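Local coordinates for protein 3-hydroxyacyl-CoA dehydrogenase (Brucella suis, PDB 4O5O) that probably catalyses the NAD-dependent oxidation of 3-hydroxyacyl-CoA to 3-ketoacyl-CoA, as a short-chain dehydrogenase with a Rossmann fold, at residues G209-Q212 / E213-D216; L181-A184 / R185-R189. All blocks are in the same frame, centred on the assembly; numbering follows the deposited sequence.

Contact 1. Residues G209-Q212 / E213-D216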
loop_
_atom_site.group_PDB
_atom_site.type_symbol
_atom_site.label_atom_id
_atom_site.label_comp_id
_atom_site.label_asym_id
_atom_site.label_seq_id
_atom_site.Cartn_x
_atom_site.Cartn_y
_atom_site.Cartn_z
ATOM N N GLY B 209 21.901 22.913 2.891
ATOM C CA GLY B 209 23.113 22.888 3.735
ATOM C C GLY B 209 24.083 21.733 3.488
ATOM O O GLY B 209 25.254 21.800 3.902
ATOM N N MET B 210 23.616 20.675 2.818
ATOM C CA MET B 210 24.458 19.508 2.530
ATOM C C MET B 210 25.517 19.851 1.465
ATOM O O MET B 210 25.312 20.738 0.656
ATOM C CB MET B 210 23.606 18.326 2.061
ATOM C CG MET B 210 22.548 17.873 3.055
ATOM S SD MET B 210 21.517 16.497 2.464
ATOM C CE MET B 210 20.510 16.180 3.918
ATOM N N PRO B 211 26.664 19.158 1.488
ATOM C CA PRO B 211 27.642 19.340 0.415
ATOM C C PRO B 211 27.007 19.146 -0.963
ATOM O O PRO B 211 26.143 18.299 -1.127
ATOM C CB PRO B 211 28.667 18.242 0.684
ATOM C CG PRO B 211 28.547 17.947 2.139
ATOM C CD PRO B 211 27.092 18.140 2.466
ATOM N N GLN B 212 27.430 19.929 -1.943
ATOM C CA GLN B 212 26.841 19.840 -3.278
ATOM C C GLN B 212 26.900 18.435 -3.840
ATOM O O GLN B 212 25.965 17.988 -4.481
ATOM C CB GLN B 212 27.535 20.793 -4.250
ATOM C CG GLN B 212 26.790 20.967 -5.574
ATOM C CD GLN B 212 25.426 21.626 -5.395
ATOM O OE1 GLN B 212 25.257 22.528 -4.565
ATOM N NE2 GLN B 212 24.449 21.179 -6.167
ATOM N N GLU B 213 28.015 17.760 -3.615
ATOM C CA GLU B 213 28.235 16.398 -4.117
ATOM C C GLU B 213 27.090 15.483 -3.579
ATOM O O GLU B 213 26.524 14.627 -4.284
ATOM C CB GLU B 213 29.672 15.917 -3.696
ATOM C CG GLU B 213 30.923 16.740 -4.202
ATOM C CD GLU B 213 31.361 18.014 -3.379
ATOM O OE1 GLU B 213 30.555 18.397 -2.479
ATOM O OE2 GLU B 213 32.489 18.669 -3.654
ATOM N N VAL B 214 26.733 15.700 -2.321
ATOM C CA VAL B 214 25.661 14.939 -1.671
ATOM C C VAL B 214 24.296 15.265 -2.272
ATOM O O VAL B 214 23.507 14.374 -2.583
ATOM C CB VAL B 214 25.635 15.192 -0.141
ATOM C CG1 VAL B 214 24.423 14.542 0.524
ATOM C CG2 VAL B 214 26.900 14.643 0.499
ATOM N N GLN B 215 24.025 16.553 -2.432
ATOM C CA GLN B 215 22.763 17.007 -3.027
ATOM C C GLN B 215 22.626 16.430 -4.434
ATOM O O GLN B 215 21.561 15.957 -4.846
ATOM C CB GLN B 215 22.711 18.520 -3.091
ATOM C CG GLN B 215 22.688 19.243 -1.758
ATOM C CD GLN B 215 22.564 20.750 -1.944
ATOM O OE1 GLN B 215 21.779 21.217 -2.769
ATOM N NE2 GLN B 215 23.354 21.516 -1.202
ATOM N N ASP B 216 23.726 16.464 -5.173
ATOM C CA ASP B 216 23.722 15.947 -6.527
ATOM C C ASP B 216 23.445 14.446 -6.582
ATOM O O ASP B 216 22.684 13.999 -7.428
ATOM C CB ASP B 216 25.043 16.272 -7.223
ATOM C CG ASP B 216 25.225 17.774 -7.486
ATOM O OD1 ASP B 216 24.220 18.523 -7.443
ATOM O OD2 ASP B 216 26.379 18.198 -7.726
HETATM O O HOH W 1 22.873 23.671 -4.419
HETATM O O HOH W 2 21.336 21.290 -5.398
#

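Contact 2. Residues L181-A184 / R185-R189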
loop_
_atom_site.group_PDB
_atom_site.type_symbol
_atom_site.label_atom_id
_atom_site.label_comp_id
_atom_site.label_asym_id
_atom_site.label_seq_id
_atom_site.Cartn_x
_atom_site.Cartn_y
_atom_site.Cartn_z
ATOM N N LEU B 181 -7.196 8.832 7.025
ATOM C CA LEU B 181 -8.524 8.235 6.863
ATOM C C LEU B 181 -9.472 8.369 8.051
ATOM O O LEU B 181 -10.584 8.864 7.862
ATOM C CB LEU B 181 -8.410 6.795 6.376
ATOM C CG LEU B 181 -9.730 6.091 6.106
ATOM C CD1 LEU B 181 -10.488 6.778 4.960
ATOM C CD2 LEU B 181 -9.461 4.613 5.845
ATOM N N PRO B 182 -9.078 7.960 9.267
ATOM C CA PRO B 182 -10.005 8.099 10.369
ATOM C C PRO B 182 -10.377 9.543 10.645
ATOM O O PRO B 182 -11.511 9.815 11.060
ATOM C CB PRO B 182 -9.242 7.485 11.567
ATOM C CG PRO B 182 -7.795 7.424 11.144
ATOM C CD PRO B 182 -7.878 7.198 9.652
ATOM N N VAL B 183 -9.441 10.472 10.445
ATOM C CA VAL B 183 -9.767 11.884 10.636
ATOM C C VAL B 183 -10.705 12.380 9.537
ATOM O O VAL B 183 -11.699 13.014 9.826
ATOM C CB VAL B 183 -8.500 12.732 10.775
ATOM C CG1 VAL B 183 -8.831 14.201 10.899
ATOM C CG2 VAL B 183 -7.699 12.288 11.976
ATOM N N ALA B 184 -10.435 12.029 8.284
ATOM C CA ALA B 184 -11.323 12.410 7.191
ATOM C C ALA B 184 -12.720 11.840 7.361
ATOM O O ALA B 184 -13.706 12.527 7.120
ATOM C CB ALA B 184 -10.751 11.978 5.841
ATOM N N ARG B 185 -12.809 10.589 7.785
ATOM C CA ARG B 185 -14.111 9.963 7.972
ATOM C C ARG B 185 -14.959 10.740 8.980
ATOM O O ARG B 185 -16.162 10.917 8.810
ATOM C CB ARG B 185 -13.939 8.528 8.443
ATOM C CG ARG B 185 -13.597 7.576 7.322
ATOM C CD ARG B 185 -13.164 6.201 7.819
ATOM N NE ARG B 185 -13.377 5.199 6.791
ATOM C CZ ARG B 185 -13.192 3.895 6.966
ATOM N NH1 ARG B 185 -12.641 3.416 8.081
ATOM N NH2 ARG B 185 -13.542 3.063 5.994
ATOM N N GLU B 186 -14.343 11.187 10.059
ATOM C CA GLU B 186 -15.080 11.927 11.064
ATOM C C GLU B 186 -15.401 13.341 10.594
ATOM O O GLU B 186 -16.555 13.832 10.717
ATOM C CB GLU B 186 -14.265 12.018 12.342
ATOM C CG GLU B 186 -15.002 12.813 13.419
ATOM C CD GLU B 186 -14.139 13.167 14.605
ATOM O OE1 GLU B 186 -13.161 12.431 14.856
ATOM O OE2 GLU B 186 -14.463 14.185 15.278
ATOM N N LEU B 187 -14.366 14.027 10.120
ATOM C CA LEU B 187 -14.539 15.458 9.791
ATOM C C LEU B 187 -15.423 15.696 8.564
ATOM O O LEU B 187 -15.866 16.813 8.340
ATOM C CB LEU B 187 -13.190 16.164 9.689
ATOM C CG LEU B 187 -12.376 16.176 10.994
ATOM C CD1 LEU B 187 -11.110 16.986 10.802
ATOM C CD2 LEU B 187 -13.170 16.693 12.198
ATOM N N ALA B 188 -15.689 14.648 7.791
ATOM C CA ALA B 188 -16.674 14.710 6.710
ATOM C C ALA B 188 -18.018 15.207 7.216
ATOM O O ALA B 188 -18.722 15.907 6.504
ATOM C CB ALA B 188 -16.856 13.327 6.091
ATOM N N ARG B 189 -18.366 14.850 8.446
ATOM C CA ARG B 189 -19.622 15.298 9.058
ATOM C C ARG B 189 -19.708 16.808 9.217
ATOM O O ARG B 189 -20.800 17.340 9.371
ATOM C CB ARG B 189 -19.821 14.608 10.406
ATOM C CG ARG B 189 -19.838 13.066 10.373
ATOM C CD ARG B 189 -19.735 12.480 11.780
ATOM N NE ARG B 189 -20.130 11.071 11.838
ATOM C CZ ARG B 189 -19.985 10.295 12.908
ATOM N NH1 ARG B 189 -19.452 10.776 14.040
ATOM N NH2 ARG B 189 -20.383 9.027 12.859
HETATM O O HOH W 3 -11.828 10.279 13.918
#

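Contact 1. Residues G209-Q212 / E213-D216
Q215 OE1, the side-chain amide oxygen, takes a hydrogen bond from each of two waters. The second water is the nearer, 2.7 Å from Q215 OE1. Both waters also reach the amide of Q212. The first donates to Q212 OE1 at 2.6 Å and the second accepts from Q212 NE2. The two amide groups are thus joined through water at both ends of Q212. They do not stack: their planes are 51° apart.

The other end of the Q215 amide reaches back to the chain before the helix. Q215 NE2 donates to M210 O at 2.8 Å. The acceptor lies in the amide plane, and the N-H points almost straight at it. The donor itself is tilted from the carbonyl plane of M210. With CG beside its own backbone N (chi1 -65°) and an extended chain beyond, Q215 runs back past the helix start to this carbonyl. The bond and the two waters together should fix the rotation of its amide.

Q212 bends at chi2 (65°), which brings its amide alongside D216. There Q212 NE2 donates to D216 OD1 at 3.0 Å, on the syn side of the carboxylate but out of its plane. In the backbone of this turn, P211 O accepts from Q215 N at 3.0 Å, and Q212 O from D216 N at 2.8 Å.

The apolar side is lighter. V214 splits its two methyls, CG1 meeting M210 SD at 4.0 Å and CG2 lying beside the P211 ring. All of this is at the protein surface. It is the first turn of helix 212-220, with P211 at the N-cap position and an i to i+4 side-chain bond from Q212 to D216. In short-chain dehydrogenases this region, after the sixth strand, is often the mobile substrate-binding loop.

Contact 2. Residues L181-A184 / R185-R189
L181 lays its branched end over one face of the R185 guanidinium. Its CD2 methyl sits above the centre of that group, 4.0 Å from R185 CZ. L181 CD1 meets the arginine further back, 3.8 Å from R185 NE. CG anti to the backbone N (chi1 -177°) puts the branch beside R185, and chi2 of 64° turns CD2 over the guanidinium. R185 is extended from CG to NE, and its aliphatic part passes along the L181 carbonyl. Its charged end is held by the second subunit: NH1 bonds G162 O and NH2 bonds M260 O there. R259 of the third subunit packs on L181 and R185.

V183 and L187 lie side by side, with V183 CG1 3.6 Å from L187 CD1. A water donates to E186 OE1 and to P182 O. The E186 carboxylate also accepts from the backbone N of V103 and L104 of the second subunit.

Helix 167-187 leads into strand 192-199 of the Rossmann-type sheet and, as in many short-chain dehydrogenases, contributes to the subunit interface. V183, A184 and L187 pack on V194 of that strand, L187 also on I192. V183 meets L130 and L187 meets A134, both of helix 112-137.

Contact 2 comes first along the chain, and contact 1 follows after strand 192-199, from the end of helix 205-209. They lie on opposite sides of the chain's centre. Their centres are 40 Å apart, and their nearest atoms about 29 Å, so they do not touch. Both are local contacts between residues close in sequence: contact 1 at a helix start, contact 2 along the C-terminal part of a longer helix. No other subunit of the tetrameric assembly touches contact 1. Contact 2 is buried between the central parallel sheet and two other subunits. The zinc ion is bound by H3 and H5, evidently of an N-terminal histidine tag, and is part of neither contact.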